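PDB 3OIS: cysteine protease from Xylella fastidiosa, which probably hydrolyses peptide bonds as a papain-family cysteine peptidase, and also binds uridine-5'-diphosphate (UDP). Local coordinates for residues Glu141-Tyr146 with Tyr173-Asn178; Asn212-Val215 with Ser219-Val222; Asn259-Gly262 with Tyr266-Met269. One frame throughout, in Å; residues are numbered along the deposited sequence.

Overall arrangement
Contact 1 lies on one side of the chain's centre and contact 2 on the opposite side, about 34 Å apart between centres. Contact 1 belongs to the helical half of the papain fold and is a surface meeting of two acidic side chains, joining a loop to helix 170-176. Contacts 2 and 3 belong to the beta-rich half, with centres about 10 Å apart, and they touch: Val222 of contact 2 probably hydrogen-bonds strand 266-270 of contact 3. Contact 2 is also at the surface but mixes backbone hydrogen bonding, a water bridge and indole packing. Contact 3, partly buried, has no hydrogen bond between its segments and relies on packing against a phenyl ring.

Contact 1 (Glu141-Tyr146 with Tyr173-Asn178); sequences EKEWPY and YKDAQN
Glu143 and Asp175 meet carboxylate to carboxylate, and these two side chains make the whole contact between 141-146 and 173-178. Glu143 OE2 is modelled 2.4 Å from Asp175 OD2. One of the two acids may hold a proton, but Glu143 was modelled in two conformers, so the distance is doubtful and should carry little weight. Glu143 OE1, also facing OD2 of Asp175, is 3.1 Å from it, and that pair is not hydrogen-bonded. The side chains cross at about a right angle, with their carboxylate planes turned 47° apart. Glu143 reaches over with an extended chain, CG lying opposite its own backbone N (chi1 -169°).

Beyond the oxygen pairs, the carboxylate oxygen OE1 of Glu143 lies 3.5 Å from CB of Asp175, and the Glu143 side chain also touches Gln171 and Cys172, about one helical turn before Asp175.

In the papain fold this is the outer edge of the helical domain, where the loop after helix 126-135 runs past the short helix 170-176. The other oxygen of Asp175, OD1, accepts a hydrogen bond from Gln171 NE2, so the aspartate is held by its own helix as well.

Backbone bonding stays within each segment. Trp144 N donates to Glu141 O at 3.0 Å, closing a turn that has Lys142 and Glu143 at its middle, while Asn178 N donates to Asp175 O at 2.9 Å. Farther from the acid pair, Glu141 forms a salt bridge with Arg104, and the Tyr173 ring packs edge-to-face against Phe106 of helix 104-114.

Contact 2 (Asn212-Val215 with Ser219-Val222); sequences NSWV and SLPV
The one-turn helix 212-215, which follows strand 204-211 in the beta domain of this papain-like fold, is closed off by the returning chain 219-222, with Trp214 meeting Leu220 and Pro221. Trp214 O accepts a hydrogen bond from Leu220 N (2.9 Å). The donor sits almost straight out from the carbonyl, although the N-H itself is bent, at 131°. Leu220 takes the left-handed helical conformation, with positive phi and psi, just where this bond forms.

The indole is gripped from two directions. Over one face stands Leu220 CD2, 4.0 Å from the centroid of the five-membered ring, a CH-pi contact; Val215 CG1 lies above the same face and touches that methyl. At the indole's edge, NE1 gives a weak hydrogen bond to Pro221 O (3.1 Å), and the proline ring packs its CD 3.8 Å from Trp214 CD1. CG of Trp214 lies opposite the backbone N (chi1 -178°), which carries the indole toward Leu220 and Pro221. Another ring, Trp257, meets the indole with planes at about 30°.

Ser219 OG bonds to Gly216 O within the turn, and a water donates to it and to Ser213 O, 2.8 Å from the latter.

Contact 3 (Asn259-Gly262 with Tyr266-Met269); sequences NNVG and YFWM
Phe267 and Gly262 carry most of this contact, with Val261 filling in beside them. Gly262 lies over the phenyl ring: its CA is 3.8 Å from the ring centroid, a CH-pi contact displaced toward the rim, on the side of CE2 and CZ. Its amide N belongs to the same approach, 3.5 Å from Phe267 CZ. Having no side chain is what lets this CA lie on the aromatic face, since a CB would point toward 266-269 and run into Tyr266 O and Phe267 CE1; the positive phi (60°) independently suits glycine.

The same CA also points a hydrogen at the strand. Gly262 CA is 3.4 Å from Tyr266 O, a CA-H...O contact, and with no conventional hydrogen bond between 259-262 and 266-269 it is the nearest thing to a polar link here.

Val261 comes to the ring from its edge, near the ring plane, with CG2 3.8 Å from Phe267 CZ and a little farther from CE1. Phe267 therefore meets the loop on two sides, a face under the glycine and a rim beside the valine. CG of Phe267 is set opposite its carbonyl carbon (chi1 -65°), which directs the ring back along the chain toward the loop.

The loop 259-262 comes just after the Asn-Ser-Trp-Gly sequence found in papain-like proteases, the Asn being Asn255, which the Phe267 side chain also touches. Strand 266-270 pairs antiparallel with 250-254, Phe267 bonding to Ile253 through the backbone, while Trp268 bonds to Ile224 of the neighbouring loop and the Phe267 ring meets Trp214 of helix 212-215 edge-to-face.

Contact 1 (Glu141-Tyr146 with Tyr173-Asn178)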
loop_
_atom_site.group_PDB
_atom_site.type_symbol
_atom_site.label_atom_id
_atom_site.label_comp_id
_atom_site.label_asym_id
_atom_site.label_seq_id
_atom_site.Cartn_x
_atom_site.Cartn_y
_atom_site.Cartn_z
ATOM N N GLU A 141 -6.888 -14.187 -5.065
ATOM C CA GLU A 141 -7.855 -13.897 -4.052
ATOM C C GLU A 141 -9.025 -14.911 -4.092
ATOM O O GLU A 141 -9.528 -15.251 -3.068
ATOM C CB GLU A 141 -8.264 -12.415 -4.032
ATOM C CG GLU A 141 -9.104 -12.057 -2.826
ATOM C CD GLU A 141 -8.975 -10.579 -2.539
ATOM O OE1 GLU A 141 -9.725 -9.762 -3.146
ATOM O OE2 GLU A 141 -8.120 -10.284 -1.682
ATOM N N LYS A 142 -9.368 -15.443 -5.266
ATOM C CA LYS A 142 -10.418 -16.487 -5.286
ATOM C C LYS A 142 -10.146 -17.676 -4.445
ATOM O O LYS A 142 -11.104 -18.246 -3.899
ATOM C CB LYS A 142 -10.828 -16.880 -6.732
ATOM C CG LYS A 142 -11.799 -15.813 -7.315
ATOM C CD LYS A 142 -12.053 -15.864 -8.826
ATOM C CE LYS A 142 -13.097 -14.808 -9.213
ATOM N NZ LYS A 142 -13.611 -14.991 -10.620
ATOM N N GLU A 143 -8.872 -18.064 -4.329
ATOM C CA GLU A 143 -8.436 -19.191 -3.518
ATOM C C GLU A 143 -8.378 -18.846 -2.020
ATOM O O GLU A 143 -8.451 -19.715 -1.165
ATOM C CB GLU A 143 -7.041 -19.613 -3.994
ATOM C CG GLU A 143 -6.516 -20.917 -3.450
ATOM C CD GLU A 143 -5.219 -21.334 -4.142
ATOM O OE1 GLU A 143 -4.659 -20.538 -4.937
ATOM O OE2 GLU A 143 -4.758 -22.486 -3.904
ATOM N N TRP A 144 -8.223 -17.549 -1.697
ATOM C CA TRP A 144 -8.180 -17.108 -0.271
ATOM C C TRP A 144 -8.875 -15.757 -0.194
ATOM O O TRP A 144 -8.189 -14.672 -0.257
ATOM C CB TRP A 144 -6.721 -17.050 0.298
ATOM C CG TRP A 144 -6.737 -17.044 1.816
ATOM C CD1 TRP A 144 -6.340 -16.016 2.655
ATOM C CD2 TRP A 144 -7.210 -18.107 2.676
ATOM N NE1 TRP A 144 -6.579 -16.362 3.954
ATOM C CE2 TRP A 144 -7.056 -17.662 4.018
ATOM C CE3 TRP A 144 -7.748 -19.376 2.449
ATOM C CZ2 TRP A 144 -7.459 -18.453 5.130
ATOM C CZ3 TRP A 144 -8.080 -20.196 3.559
ATOM C CH2 TRP A 144 -7.972 -19.715 4.877
ATOM N N PRO A 145 -10.208 -15.799 -0.168
ATOM C CA PRO A 145 -10.973 -14.584 -0.458
ATOM C C PRO A 145 -10.958 -13.590 0.701
ATOM O O PRO A 145 -10.700 -13.957 1.840
ATOM C CB PRO A 145 -12.402 -15.084 -0.719
ATOM C CG PRO A 145 -12.419 -16.575 -0.402
ATOM C CD PRO A 145 -11.012 -17.051 -0.293
ATOM N N TYR A 146 -11.244 -12.339 0.370
ATOM C CA TYR A 146 -11.230 -11.250 1.347
ATOM C C TYR A 146 -12.463 -11.193 2.234
ATOM O O TYR A 146 -13.555 -11.398 1.745
ATOM C CB TYR A 146 -11.091 -9.934 0.554
ATOM C CG TYR A 146 -10.549 -8.806 1.421
ATOM C CD1 TYR A 146 -9.192 -8.797 1.803
ATOM C CD2 TYR A 146 -11.405 -7.764 1.827
ATOM C CE1 TYR A 146 -8.695 -7.735 2.633
ATOM C CE2 TYR A 146 -10.981 -6.741 2.705
ATOM C CZ TYR A 146 -9.576 -6.737 3.052
ATOM O OH TYR A 146 -9.108 -5.694 3.823
ATOM N N TYR A 173 -0.629 -21.767 0.123
ATOM C CA TYR A 173 0.813 -21.593 0.182
ATOM C C TYR A 173 1.551 -22.156 -1.023
ATOM O O TYR A 173 2.523 -21.552 -1.524
ATOM C CB TYR A 173 1.343 -22.160 1.488
ATOM C CG TYR A 173 1.085 -21.258 2.699
ATOM C CD1 TYR A 173 -0.009 -21.452 3.527
ATOM C CD2 TYR A 173 2.006 -20.227 3.011
ATOM C CE1 TYR A 173 -0.232 -20.660 4.667
ATOM C CE2 TYR A 173 1.822 -19.432 4.168
ATOM C CZ TYR A 173 0.733 -19.588 4.938
ATOM O OH TYR A 173 0.488 -18.844 6.061
ATOM N N LYS A 174 1.134 -23.363 -1.475
ATOM C CA LYS A 174 1.813 -23.941 -2.637
ATOM C C LYS A 174 1.583 -23.071 -3.888
ATOM O O LYS A 174 2.546 -22.744 -4.610
ATOM C CB LYS A 174 1.270 -25.342 -2.879
ATOM C CG LYS A 174 1.998 -26.124 -3.946
ATOM C CD LYS A 174 1.861 -27.680 -3.709
ATOM C CE LYS A 174 2.062 -28.489 -5.013
ATOM N NZ LYS A 174 0.954 -28.055 -5.960
ATOM N N ASP A 175 0.347 -22.710 -4.162
ATOM C CA ASP A 175 0.037 -21.881 -5.346
ATOM C C ASP A 175 0.734 -20.501 -5.251
ATOM O O ASP A 175 1.247 -19.966 -6.225
ATOM C CB ASP A 175 -1.486 -21.754 -5.536
ATOM C CG ASP A 175 -2.152 -23.087 -5.915
ATOM O OD1 ASP A 175 -1.461 -23.976 -6.419
ATOM O OD2 ASP A 175 -3.331 -23.258 -5.640
ATOM N N ALA A 176 0.794 -19.940 -4.036
ATOM C CA ALA A 176 1.392 -18.617 -3.910
ATOM C C ALA A 176 2.819 -18.561 -4.405
ATOM O O ALA A 176 3.291 -17.509 -4.873
ATOM C CB ALA A 176 1.329 -18.181 -2.425
ATOM N N GLN A 177 3.551 -19.681 -4.278
ATOM C CA GLN A 177 4.949 -19.799 -4.742
ATOM C C GLN A 177 5.138 -19.506 -6.213
ATOM O O GLN A 177 6.243 -19.194 -6.640
ATOM C CB GLN A 177 5.539 -21.194 -4.505
ATOM C CG GLN A 177 5.772 -21.541 -3.034
ATOM C CD GLN A 177 7.091 -21.029 -2.522
ATOM O OE1 GLN A 177 8.167 -21.220 -3.132
ATOM N NE2 GLN A 177 7.039 -20.391 -1.361
ATOM N N ASN A 178 4.073 -19.620 -6.987
ATOM C CA ASN A 178 4.177 -19.332 -8.436
ATOM C C ASN A 178 4.238 -17.853 -8.775
ATOM O O ASN A 178 4.501 -17.467 -9.933
ATOM C CB ASN A 178 3.012 -19.964 -9.148
ATOM C CG ASN A 178 3.132 -21.463 -9.154
ATOM O OD1 ASN A 178 4.251 -22.006 -9.184
ATOM N ND2 ASN A 178 2.007 -22.141 -9.061
#

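Contact 2 (Asn212-Val215 with Ser219-Val222)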
loop_
_atom_site.group_PDB
_atom_site.type_symbol
_atom_site.label_atom_id
_atom_site.label_comp_id
_atom_site.label_asym_id
_atom_site.label_seq_id
_atom_site.Cartn_x
_atom_site.Cartn_y
_atom_site.Cartn_z
ATOM N N ASN A 212 -6.870 14.695 10.237
ATOM C CA ASN A 212 -8.329 14.920 10.166
ATOM C C ASN A 212 -8.672 15.974 9.063
ATOM O O ASN A 212 -9.832 16.077 8.639
ATOM C CB ASN A 212 -8.832 15.435 11.509
ATOM C CG ASN A 212 -8.405 16.865 11.754
ATOM O OD1 ASN A 212 -7.244 17.215 11.591
ATOM N ND2 ASN A 212 -9.369 17.740 12.068
ATOM N N SER A 213 -7.683 16.721 8.585
ATOM C CA SER A 213 -7.998 17.727 7.525
ATOM C C SER A 213 -8.378 17.052 6.189
ATOM O O SER A 213 -8.987 17.681 5.264
ATOM C CB SER A 213 -6.840 18.658 7.332
ATOM O OG SER A 213 -5.576 18.024 7.264
ATOM N N TRP A 214 -7.968 15.789 6.028
ATOM C CA TRP A 214 -8.427 14.995 4.851
ATOM C C TRP A 214 -9.640 14.080 5.218
ATOM O O TRP A 214 -10.669 14.082 4.520
ATOM C CB TRP A 214 -7.226 14.151 4.324
ATOM C CG TRP A 214 -7.546 13.335 3.096
ATOM C CD1 TRP A 214 -8.410 13.685 2.053
ATOM C CD2 TRP A 214 -7.061 12.037 2.811
ATOM N NE1 TRP A 214 -8.429 12.663 1.107
ATOM C CE2 TRP A 214 -7.585 11.646 1.535
ATOM C CE3 TRP A 214 -6.148 11.168 3.455
ATOM C CZ2 TRP A 214 -7.278 10.396 0.960
ATOM C CZ3 TRP A 214 -5.817 10.009 2.889
ATOM C CH2 TRP A 214 -6.385 9.566 1.654
ATOM N N VAL A 215 -9.548 13.324 6.339
ATOM C CA VAL A 215 -10.504 12.273 6.606
ATOM C C VAL A 215 -11.589 12.653 7.562
ATOM O O VAL A 215 -12.483 11.860 7.793
ATOM C CB VAL A 215 -9.831 10.955 7.164
ATOM C CG1 VAL A 215 -8.859 10.399 6.153
ATOM C CG2 VAL A 215 -9.095 11.205 8.483
ATOM N N SER A 219 -15.080 13.652 5.003
ATOM C CA SER A 219 -15.177 14.708 3.966
ATOM C C SER A 219 -14.375 14.264 2.746
ATOM O O SER A 219 -14.870 14.314 1.629
ATOM C CB SER A 219 -14.617 16.037 4.410
ATOM O OG SER A 219 -13.336 15.921 5.095
ATOM N N LEU A 220 -13.151 13.806 2.986
ATOM C CA LEU A 220 -12.379 13.118 1.888
ATOM C C LEU A 220 -12.300 13.918 0.536
ATOM O O LEU A 220 -12.559 13.354 -0.545
ATOM C CB LEU A 220 -12.869 11.676 1.677
ATOM C CG LEU A 220 -12.587 10.832 2.928
ATOM C CD1 LEU A 220 -13.317 9.531 2.759
ATOM C CD2 LEU A 220 -11.104 10.675 3.050
ATOM N N PRO A 221 -11.805 15.151 0.584
ATOM C CA PRO A 221 -11.607 15.793 -0.738
ATOM C C PRO A 221 -10.657 15.038 -1.636
ATOM O O PRO A 221 -9.740 14.322 -1.177
ATOM C CB PRO A 221 -11.050 17.190 -0.377
ATOM C CG PRO A 221 -10.313 16.918 1.043
ATOM C CD PRO A 221 -11.346 16.020 1.691
ATOM N N VAL A 222 -10.852 15.199 -2.951
ATOM C CA VAL A 222 -9.992 14.480 -3.915
ATOM C C VAL A 222 -8.538 14.942 -3.740
ATOM O O VAL A 222 -7.597 14.081 -3.749
ATOM C CB VAL A 222 -10.441 14.700 -5.389
ATOM C CG1 VAL A 222 -9.472 14.002 -6.301
ATOM C CG2 VAL A 222 -11.816 14.165 -5.569
HETATM O O HOH W 1 -11.605 17.856 4.351
#

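Contact 3 (Asn259-Gly262 with Tyr266-Met269)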
loop_
_atom_site.group_PDB
_atom_site.type_symbol
_atom_site.label_atom_id
_atom_site.label_comp_id
_atom_site.label_asym_id
_atom_site.label_seq_id
_atom_site.Cartn_x
_atom_site.Cartn_y
_atom_site.Cartn_z
ATOM N N ASN A 259 -14.692 2.566 -4.588
ATOM C CA ASN A 259 -14.759 3.546 -5.692
ATOM C C ASN A 259 -15.779 4.683 -5.522
ATOM O O ASN A 259 -15.992 5.492 -6.494
ATOM C CB ASN A 259 -14.899 2.832 -7.058
ATOM C CG ASN A 259 -16.282 2.204 -7.276
ATOM O OD1 ASN A 259 -16.544 1.631 -8.372
ATOM N ND2 ASN A 259 -17.175 2.328 -6.319
ATOM N N ASN A 260 -16.365 4.787 -4.312
ATOM C CA ASN A 260 -17.348 5.833 -4.061
ATOM C C ASN A 260 -16.743 6.958 -3.246
ATOM O O ASN A 260 -17.469 7.799 -2.696
ATOM C CB ASN A 260 -18.582 5.245 -3.350
ATOM C CG ASN A 260 -19.236 4.162 -4.150
ATOM O OD1 ASN A 260 -19.552 3.080 -3.612
ATOM N ND2 ASN A 260 -19.409 4.395 -5.475
ATOM N N VAL A 261 -15.417 6.958 -3.123
ATOM C CA VAL A 261 -14.726 8.140 -2.568
ATOM C C VAL A 261 -13.667 8.639 -3.569
ATOM O O VAL A 261 -13.254 7.884 -4.434
ATOM C CB VAL A 261 -14.054 7.815 -1.118
ATOM C CG1 VAL A 261 -15.185 7.469 -0.143
ATOM C CG2 VAL A 261 -12.951 6.710 -1.262
ATOM N N GLY A 262 -13.203 9.868 -3.426
ATOM C CA GLY A 262 -12.176 10.460 -4.337
ATOM C C GLY A 262 -12.772 10.447 -5.757
ATOM O O GLY A 262 -13.959 10.658 -5.922
ATOM N N TYR A 266 -9.458 7.100 -6.422
ATOM C CA TYR A 266 -8.144 7.731 -6.525
ATOM C C TYR A 266 -8.123 9.169 -5.935
ATOM O O TYR A 266 -9.178 9.889 -5.903
ATOM C CB TYR A 266 -7.692 7.824 -8.006
ATOM C CG TYR A 266 -7.319 6.457 -8.571
ATOM C CD1 TYR A 266 -8.330 5.472 -8.907
ATOM C CD2 TYR A 266 -5.979 6.087 -8.730
ATOM C CE1 TYR A 266 -7.972 4.241 -9.417
ATOM C CE2 TYR A 266 -5.646 4.801 -9.223
ATOM C CZ TYR A 266 -6.631 3.890 -9.513
ATOM O OH TYR A 266 -6.266 2.666 -9.966
ATOM N N PHE A 267 -6.948 9.599 -5.499
ATOM C CA PHE A 267 -6.764 10.936 -4.905
ATOM C C PHE A 267 -5.494 11.583 -5.415
ATOM O O PHE A 267 -4.663 10.932 -6.100
ATOM C CB PHE A 267 -6.683 10.797 -3.361
ATOM C CG PHE A 267 -7.953 10.312 -2.729
ATOM C CD1 PHE A 267 -8.266 8.936 -2.618
ATOM C CD2 PHE A 267 -8.836 11.261 -2.166
ATOM C CE1 PHE A 267 -9.492 8.514 -1.946
ATOM C CE2 PHE A 267 -10.020 10.869 -1.473
ATOM C CZ PHE A 267 -10.366 9.496 -1.378
ATOM N N TRP A 268 -5.338 12.871 -5.119
ATOM C CA TRP A 268 -4.156 13.638 -5.457
ATOM C C TRP A 268 -3.488 14.090 -4.192
ATOM O O TRP A 268 -4.166 14.670 -3.290
ATOM C CB TRP A 268 -4.550 14.927 -6.189
ATOM C CG TRP A 268 -5.001 14.785 -7.672
ATOM C CD1 TRP A 268 -6.235 15.152 -8.187
ATOM C CD2 TRP A 268 -4.187 14.413 -8.809
ATOM N NE1 TRP A 268 -6.250 14.989 -9.564
ATOM C CE2 TRP A 268 -5.028 14.507 -9.966
ATOM C CE3 TRP A 268 -2.868 13.938 -8.956
ATOM C CZ2 TRP A 268 -4.589 14.142 -11.233
ATOM C CZ3 TRP A 268 -2.413 13.661 -10.243
ATOM C CH2 TRP A 268 -3.290 13.725 -11.351
ATOM N N MET A 269 -2.174 13.820 -4.104
ATOM C CA MET A 269 -1.370 14.173 -2.945
ATOM C C MET A 269 -0.367 15.282 -3.361
ATOM O O MET A 269 0.383 15.062 -4.263
ATOM C CB MET A 269 -0.536 12.971 -2.423
ATOM C CG MET A 269 0.324 13.407 -1.200
ATOM S SD MET A 269 1.166 11.921 -0.459
ATOM C CE MET A 269 -0.211 11.234 0.501
#